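Local coordinates for SnoaL-like domain-containing protein (Kribbella flavida, PDB 5EVH), which is of unknown function but belongs to the SnoaL-like branch of the NTF2-like alpha+beta proteins, whose members commonly bind small molecules in a cone-shaped pocket, at residues H16-W19 with D25-M28; I35-P40 with R51-P56. One frame throughout, in Å; residues are numbered along the deposited sequence.

In the fold
Helices wrapped round a curved mixed sheet make up the NTF2-like fold, and the two contacts lie within it in series along the chain. Interaction 1 pairs helix 7-20 with helix 24-28; interaction 2, opening later, sets helix 47-58 against strand 35-39 of the sheet. Their centres are 13 Å apart, yet they meet directly, because Trp19, Asp25 and Ala27 of interaction 1 reach Met54 and Arg51 of interaction 2. Helix 47-58 is thus shared: residues of helices 7-20 and 24-28 meet it through Met54 and Arg51, and its Phe53 meets strand 35-39, so that one helix connects the helical pair to the sheet.

Interaction 1: residues H16-W19 with D25-M28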
loop_
_atom_site.group_PDB
_atom_site.type_symbol
_atom_site.label_atom_id
_atom_site.label_comp_id
_atom_site.label_asym_id
_atom_site.label_seq_id
_atom_site.Cartn_x
_atom_site.Cartn_y
_atom_site.Cartn_z
ATOM N N HIS A 16 7.335 13.836 2.207
ATOM C CA HIS A 16 7.042 12.921 3.305
ATOM C C HIS A 16 7.703 13.400 4.591
ATOM O O HIS A 16 7.110 13.384 5.668
ATOM C CB HIS A 16 7.563 11.530 2.921
ATOM C CG HIS A 16 7.359 10.505 3.981
ATOM N ND1 HIS A 16 6.131 9.916 4.211
ATOM C CD2 HIS A 16 8.220 9.977 4.894
ATOM C CE1 HIS A 16 6.251 9.050 5.213
ATOM N NE2 HIS A 16 7.500 9.078 5.646
ATOM N N ARG A 17 8.956 13.834 4.495
ATOM C CA ARG A 17 9.685 14.267 5.676
ATOM C C ARG A 17 8.980 15.449 6.322
ATOM O O ARG A 17 8.938 15.577 7.560
ATOM C CB ARG A 17 11.124 14.654 5.233
ATOM C CG ARG A 17 12.136 14.765 6.298
ATOM C CD ARG A 17 12.390 16.190 6.758
ATOM N NE ARG A 17 13.543 16.141 7.671
ATOM C CZ ARG A 17 14.801 16.244 7.255
ATOM N NH1 ARG A 17 15.038 16.461 5.931
ATOM N NH2 ARG A 17 15.798 16.146 8.148
ATOM N N ALA A 18 8.579 16.425 5.489
ATOM C CA ALA A 18 7.962 17.634 6.025
ATOM C C ALA A 18 6.593 17.311 6.636
ATOM O O ALA A 18 6.267 17.800 7.737
ATOM C CB ALA A 18 7.843 18.709 4.927
ATOM N N TRP A 19 5.810 16.483 5.926
ATOM C CA TRP A 19 4.476 16.127 6.374
ATOM C C TRP A 19 4.544 15.387 7.699
ATOM O O TRP A 19 3.892 15.781 8.669
ATOM C CB TRP A 19 3.771 15.326 5.254
ATOM C CG TRP A 19 2.501 14.688 5.649
ATOM C CD1 TRP A 19 1.304 15.310 5.911
ATOM C CD2 TRP A 19 2.265 13.276 5.796
ATOM N NE1 TRP A 19 0.357 14.366 6.266
ATOM C CE2 TRP A 19 0.927 13.114 6.214
ATOM C CE3 TRP A 19 3.067 12.136 5.643
ATOM C CZ2 TRP A 19 0.358 11.843 6.435
ATOM C CZ3 TRP A 19 2.510 10.889 5.861
ATOM C CH2 TRP A 19 1.162 10.747 6.258
ATOM N N ASP A 25 3.327 23.856 5.763
ATOM C CA ASP A 25 3.591 24.832 4.728
ATOM C C ASP A 25 4.707 24.344 3.836
ATOM O O ASP A 25 4.631 24.497 2.611
ATOM C CB ASP A 25 3.941 26.173 5.345
ATOM C CG ASP A 25 2.712 26.854 5.997
ATOM O OD1 ASP A 25 1.566 26.341 5.822
ATOM O OD2 ASP A 25 2.923 27.895 6.661
ATOM N N THR A 26 5.715 23.666 4.426
ATOM C CA THR A 26 6.814 23.152 3.607
ATOM C C THR A 26 6.350 21.982 2.757
ATOM O O THR A 26 6.651 21.925 1.553
ATOM C CB THR A 26 7.994 22.742 4.502
ATOM O OG1 THR A 26 8.404 23.922 5.225
ATOM C CG2 THR A 26 9.195 22.192 3.668
ATOM N N ALA A 27 5.587 21.054 3.348
ATOM C CA ALA A 27 5.080 19.911 2.585
ATOM C C ALA A 27 4.240 20.363 1.403
ATOM O O ALA A 27 4.379 19.820 0.293
ATOM C CB ALA A 27 4.258 18.982 3.502
HETATM N N MSE A 28 3.433 21.420 1.595
HETATM C CA MSE A 28 2.520 21.875 0.553
HETATM C C MSE A 28 3.257 22.565 -0.578
HETATM O O MSE A 28 2.702 22.710 -1.662
HETATM C CB MSE A 28 1.452 22.801 1.145
HETATM C CG MSE A 28 0.454 22.062 2.056
HETATM SE SE MSE A 28 -0.541 20.615 1.207
HETATM C CE MSE A 28 -1.380 21.700 -0.130
#
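Ala18 and Ala27 meet where two successive helices of the NTF2-like fold, 7-20 and 24-28, pack against each other across the short link of residues 21-23. Their CA atoms are 5.0 Å apart, a close approach that the small methyl side chains permit, Ala18 CB to Ala27 CB being 3.9 Å. Ala18 CB lies against the backbone of the second helix, 3.6 Å from Ala27 N, while Ala27 CB returns the contact at 3.8 Å from Trp19 N. Each methyl therefore packs against main chain as well as against the other methyl, and the junction is built from van der Waals contact. Trp19 adds its CB to the buried side, but with CG anti to the backbone N (chi1 170°) the indole is carried away from helix 24-28. There it meets Phe57 edge-to-face and its NE1 is hydrogen-bonded to Met54 O on helix 47-58, so the ring belongs to the next layer of packing.

Toward solvent the contact thins to one side chain, Thr26, which is partly exposed. It splits its two branches between different tasks: OG1 is hydrogen-bonded to Asp23 OD1, just ahead of the helix, whereas the methyl, placed anti to the backbone N, touches the first helix. The apolar packing ends at this methyl, with Thr26 CG2 3.9 Å from Ala18 CB.

Interaction 2: residues I35-P40 with R51-P56; sequences IVCHAP and RAFMEP
Strand 35-39 and the helical segment 51-56 keep their backbones well apart, with Ala39 and Phe53 the nearest pair at 9.5 Å between CA atoms, a helix-on-sheet arrangement of the NTF2-like fold. The strand's backbone bonds run within the sheet, through Cys37 to Ile44 and through Val36 and His38 to Leu106, and the helix lies over one face, where side chains make the contact. Within the helix, Glu55 N bonds to Arg51 O, and a kink follows at Pro56, whose nitrogen makes no bond to the preceding turn.

A single large side chain spans the gap. The bond to CB of Phe53 points to the strand, and CG anti to the backbone N (chi1 158°) extends the ring until its CZ end reaches the alternating residues Cys37 and Ala39. The methyl of Ala39 approaches obliquely, CB to Phe53 CZ 3.9 Å. Cys37 makes a sulfur-aromatic contact, its SG 5.2 Å from the ring centroid and 49° off the normal. Ile44 on the neighbouring strand also packs on Phe53, and a glycerol, probably from crystallisation, lies about 4 Å from this side chain.

Away from the strand, Arg51 and Glu55 form a salt bridge one turn apart; Arg51 also pairs with Asp25, and Glu55 with Arg59. The guanidinium grips OE1 of Glu55 side-on, with that oxygen in its plane. Arg51 NE, at 2.9 Å, meets Glu55 OE1 nearly along the C-O bond direction, whereas Arg51 NH2, at 3.1 Å from Glu55 OE1, comes from above the carboxylate plane in a more bent bond (139°).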
loop_
_atom_site.group_PDB
_atom_site.type_symbol
_atom_site.label_atom_id
_atom_site.label_comp_id
_atom_site.label_asym_id
_atom_site.label_seq_id
_atom_site.Cartn_x
_atom_site.Cartn_y
_atom_site.Cartn_z
ATOM N N ILE A 35 -3.793 18.923 -7.506
ATOM C CA ILE A 35 -3.501 17.522 -7.172
ATOM C C ILE A 35 -4.797 16.707 -7.174
ATOM O O ILE A 35 -5.870 17.186 -6.781
ATOM C CB ILE A 35 -2.791 17.415 -5.804
ATOM C CG1 ILE A 35 -2.426 15.934 -5.457
ATOM C CG2 ILE A 35 -3.661 18.116 -4.734
ATOM C CD1 ILE A 35 -1.408 15.833 -4.318
ATOM N N VAL A 36 -4.704 15.475 -7.674
ATOM C CA VAL A 36 -5.756 14.470 -7.552
ATOM C C VAL A 36 -5.233 13.415 -6.598
ATOM O O VAL A 36 -4.170 12.820 -6.852
ATOM C CB VAL A 36 -6.081 13.839 -8.911
ATOM C CG1 VAL A 36 -7.094 12.704 -8.703
ATOM C CG2 VAL A 36 -6.564 14.947 -9.921
ATOM N N CYS A 37 -5.953 13.186 -5.493
ATOM C CA CYS A 37 -5.531 12.218 -4.481
ATOM C C CYS A 37 -6.583 11.111 -4.429
ATOM O O CYS A 37 -7.778 11.390 -4.319
ATOM C CB CYS A 37 -5.348 12.878 -3.098
ATOM S SG CYS A 37 -4.970 11.657 -1.808
ATOM N N HIS A 38 -6.166 9.859 -4.537
ATOM C CA HIS A 38 -7.096 8.752 -4.365
ATOM C C HIS A 38 -6.723 8.118 -3.040
ATOM O O HIS A 38 -5.612 7.598 -2.888
ATOM C CB HIS A 38 -6.980 7.726 -5.485
ATOM C CG HIS A 38 -7.186 8.292 -6.854
ATOM N ND1 HIS A 38 -8.439 8.488 -7.408
ATOM C CD2 HIS A 38 -6.290 8.666 -7.798
ATOM C CE1 HIS A 38 -8.303 8.978 -8.625
ATOM N NE2 HIS A 38 -7.010 9.075 -8.891
ATOM N N ALA A 39 -7.632 8.157 -2.090
ATOM C CA ALA A 39 -7.344 7.690 -0.736
ATOM C C ALA A 39 -8.359 6.613 -0.386
ATOM O O ALA A 39 -9.319 6.444 -1.145
ATOM C CB ALA A 39 -7.418 8.877 0.214
ATOM N N PRO A 40 -8.201 5.867 0.730
ATOM C CA PRO A 40 -9.114 4.733 0.960
ATOM C C PRO A 40 -10.571 5.135 1.040
ATOM O O PRO A 40 -11.426 4.383 0.551
ATOM C CB PRO A 40 -8.594 4.131 2.270
ATOM C CG PRO A 40 -7.084 4.393 2.164
ATOM C CD PRO A 40 -7.050 5.836 1.654
ATOM N N ARG A 51 -5.014 19.414 1.612
ATOM C CA ARG A 51 -4.514 19.874 2.901
ATOM C C ARG A 51 -5.475 19.521 4.028
ATOM O O ARG A 51 -5.056 19.037 5.089
ATOM C CB ARG A 51 -4.266 21.371 2.829
ATOM C CG ARG A 51 -3.881 21.948 4.151
ATOM C CD ARG A 51 -3.023 23.181 4.006
ATOM N NE ARG A 51 -2.385 23.348 5.312
ATOM C CZ ARG A 51 -1.351 24.126 5.549
ATOM N NH1 ARG A 51 -0.832 24.796 4.537
ATOM N NH2 ARG A 51 -0.849 24.209 6.791
ATOM N N ALA A 52 -6.775 19.716 3.805
ATOM C CA ALA A 52 -7.748 19.380 4.826
ATOM C C ALA A 52 -7.734 17.892 5.164
ATOM O O ALA A 52 -8.152 17.530 6.257
ATOM C CB ALA A 52 -9.161 19.845 4.385
ATOM N N PHE A 53 -7.260 17.015 4.266
ATOM C CA PHE A 53 -7.133 15.577 4.539
ATOM C C PHE A 53 -5.780 15.247 5.194
ATOM O O PHE A 53 -5.727 14.544 6.210
ATOM C CB PHE A 53 -7.346 14.793 3.226
ATOM C CG PHE A 53 -6.755 13.418 3.212
ATOM C CD1 PHE A 53 -7.340 12.392 3.895
ATOM C CD2 PHE A 53 -5.626 13.143 2.470
ATOM C CE1 PHE A 53 -6.761 11.096 3.884
ATOM C CE2 PHE A 53 -5.063 11.859 2.438
ATOM C CZ PHE A 53 -5.642 10.842 3.139
HETATM N N MSE A 54 -4.680 15.771 4.634
HETATM C CA MSE A 54 -3.315 15.368 5.061
HETATM C C MSE A 54 -3.010 15.918 6.446
HETATM O O MSE A 54 -2.431 15.223 7.298
HETATM C CB MSE A 54 -2.195 15.812 4.056
HETATM C CG MSE A 54 -2.003 17.326 3.794
HETATM SE SE MSE A 54 -0.700 18.432 4.896
HETATM C CE MSE A 54 0.941 18.164 3.842
ATOM N N GLU A 55 -3.397 17.163 6.687
ATOM C CA GLU A 55 -2.985 17.785 7.944
ATOM C C GLU A 55 -3.498 17.021 9.173
ATOM O O GLU A 55 -2.673 16.687 10.039
ATOM C CB GLU A 55 -3.409 19.268 7.965
ATOM C CG GLU A 55 -2.697 19.982 9.040
ATOM C CD GLU A 55 -2.765 21.529 8.950
ATOM O OE1 GLU A 55 -2.907 22.129 7.852
ATOM O OE2 GLU A 55 -2.638 22.135 10.026
ATOM N N PRO A 56 -4.814 16.739 9.329
ATOM C CA PRO A 56 -5.277 15.905 10.474
ATOM C C PRO A 56 -4.586 14.553 10.534
ATOM O O PRO A 56 -4.312 14.021 11.623
ATOM C CB PRO A 56 -6.784 15.735 10.214
ATOM C CG PRO A 56 -7.131 16.712 9.161
ATOM C CD PRO A 56 -5.914 17.078 8.399
#